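Local coordinates for lipase (Rhizopus chinensis, PDB 6A0W), which probably hydrolyses the ester bonds of triacylglycerols as a class 3 fungal lipase of the alpha/beta-hydrolase fold, at residues A133-G138 with N210-Y215. Sequence-based numbering, arbitrary orientation.
Sequences AKVHAG and NAFAYY. With SO4 (sulfate ion), chain D.
Ala133 and Phe212 bring the two backbones together, with CA atoms 4.5 Å apart. Residues 134-136 form a short strand that leads straight into helix 137-160. Residues 210-215 are the first turns of helix 210-218. The chain meets the helix start at Ala133, and strand 134-136 then leads away from it. Ala133 CB rests on the helix backbone, 3.8 Å from Phe212 CA. Ala211 adds its methyl at the margin, with CB 4.1 Å from Ala133 CA. Phe212 has CG anti to the backbone N (chi1 170°), which sends the ring out from the helix and along the strand. There Val135 CG1 lies over one ring face in a CH-pi contact, 3.8 Å from the ring centroid and displaced toward CD1 and CE1. Lys134 O approaches Phe212 CB at 3.7 Å. The fold is that of an alpha/beta hydrolase, and helix 210-218 links the parallel strands 197-202 and 223-228 of the central sheet. Strand 134-136 belongs instead to a small antiparallel pair with strand 124-126. Asn209 OD1 joins the two parts by accepting hydrogen bonds from the backbone N of both Lys134 and Phe212. Tyr127 meets the Phe212 ring edge-to-face, and Leu179 of helix 173-188 also packs on this side chain. On the outer side of the helix, Tyr214 OH donates a 2.9 Å hydrogen bond to O4 of a sulfate, probably from the crystallisation liquor.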
# COMPACT_ATOMS: atom_id res chain seq x y z
N ALA A 133 -16.69 -4.88 11.96
CA ALA A 133 -15.67 -4.30 11.05
C ALA A 133 -16.16 -4.47 9.63
O ALA A 133 -16.83 -5.46 9.34
CB ALA A 133 -14.32 -4.98 11.22
N LYS A 134 -15.95 -3.45 8.81
CA LYS A 134 -16.39 -3.46 7.42
C LYS A 134 -15.25 -2.96 6.53
O LYS A 134 -14.48 -2.09 6.96
CB LYS A 134 -17.61 -2.55 7.26
CG LYS A 134 -18.87 -2.98 8.00
CD LYS A 134 -19.88 -1.85 7.89
CE LYS A 134 -21.29 -2.21 8.35
NZ LYS A 134 -21.35 -3.35 9.30
N VAL A 135 -15.12 -3.56 5.36
CA VAL A 135 -14.16 -3.16 4.34
C VAL A 135 -14.83 -2.95 2.99
O VAL A 135 -15.95 -3.42 2.74
CB VAL A 135 -13.02 -4.18 4.21
CG1 VAL A 135 -12.41 -4.39 5.58
CG2 VAL A 135 -13.54 -5.49 3.70
N HIS A 136 -14.22 -2.09 2.20
CA HIS A 136 -14.70 -1.77 0.86
C HIS A 136 -15.02 -3.04 0.10
O HIS A 136 -14.21 -3.96 0.08
CB HIS A 136 -13.58 -1.03 0.14
CG HIS A 136 -13.90 -0.63 -1.25
ND1 HIS A 136 -13.66 -1.45 -2.33
CD2 HIS A 136 -14.38 0.54 -1.75
CE1 HIS A 136 -13.98 -0.80 -3.44
NE2 HIS A 136 -14.38 0.42 -3.11
N ALA A 137 -16.24 -3.14 -0.44
CA ALA A 137 -16.71 -4.43 -1.00
C ALA A 137 -15.86 -4.90 -2.18
O ALA A 137 -15.50 -6.09 -2.30
CB ALA A 137 -18.16 -4.31 -1.44
N GLY A 138 -15.50 -3.95 -3.02
CA GLY A 138 -14.60 -4.20 -4.15
C GLY A 138 -13.27 -4.75 -3.71
O GLY A 138 -12.82 -5.79 -4.21
N ASN A 210 -14.18 2.42 11.01
CA ASN A 210 -13.51 2.67 12.29
C ASN A 210 -13.10 1.39 12.99
O ASN A 210 -11.91 1.17 13.29
CB ASN A 210 -14.38 3.49 13.23
CG ASN A 210 -14.54 4.89 12.76
OD1 ASN A 210 -14.46 5.15 11.57
ND2 ASN A 210 -14.69 5.82 13.68
N ALA A 211 -14.03 0.46 13.08
CA ALA A 211 -13.76 -0.78 13.81
C ALA A 211 -12.68 -1.64 13.14
O ALA A 211 -11.90 -2.33 13.81
CB ALA A 211 -15.07 -1.56 14.02
N PHE A 212 -12.65 -1.61 11.80
CA PHE A 212 -11.62 -2.31 11.06
C PHE A 212 -10.24 -1.70 11.40
O PHE A 212 -9.28 -2.41 11.65
CB PHE A 212 -11.89 -2.25 9.54
CG PHE A 212 -10.74 -2.75 8.70
CD1 PHE A 212 -10.50 -4.10 8.55
CD2 PHE A 212 -9.93 -1.85 8.02
CE1 PHE A 212 -9.44 -4.56 7.79
CE2 PHE A 212 -8.85 -2.30 7.28
CZ PHE A 212 -8.64 -3.66 7.12
N ALA A 213 -10.18 -0.38 11.41
CA ALA A 213 -8.96 0.38 11.70
C ALA A 213 -8.47 0.12 13.13
O ALA A 213 -7.28 -0.18 13.32
CB ALA A 213 -9.22 1.87 11.48
N TYR A 214 -9.39 0.08 14.09
CA TYR A 214 -8.99 -0.26 15.46
C TYR A 214 -8.47 -1.67 15.55
O TYR A 214 -7.49 -1.94 16.26
CB TYR A 214 -10.14 -0.06 16.46
CG TYR A 214 -10.78 1.31 16.38
CD1 TYR A 214 -10.03 2.44 16.09
CD2 TYR A 214 -12.13 1.47 16.66
CE1 TYR A 214 -10.63 3.71 16.05
CE2 TYR A 214 -12.73 2.71 16.63
CZ TYR A 214 -11.98 3.82 16.29
OH TYR A 214 -12.60 5.05 16.23
N TYR A 215 -9.11 -2.58 14.82
CA TYR A 215 -8.64 -3.95 14.79
C TYR A 215 -7.21 -4.02 14.23
O TYR A 215 -6.35 -4.74 14.73
CB TYR A 215 -9.60 -4.84 13.95
CG TYR A 215 -9.01 -6.21 13.67
CD1 TYR A 215 -8.84 -7.14 14.68
CD2 TYR A 215 -8.53 -6.54 12.42
CE1 TYR A 215 -8.19 -8.35 14.47
CE2 TYR A 215 -7.84 -7.71 12.20
CZ TYR A 215 -7.71 -8.63 13.20
OH TYR A 215 -7.07 -9.83 12.93
S SO4 D . -16.02 4.78 17.67
O1 SO4 D . -15.96 4.33 16.26
O2 SO4 D . -16.77 6.06 17.80
O3 SO4 D . -16.70 3.72 18.45
O4 SO4 D . -14.68 4.97 18.28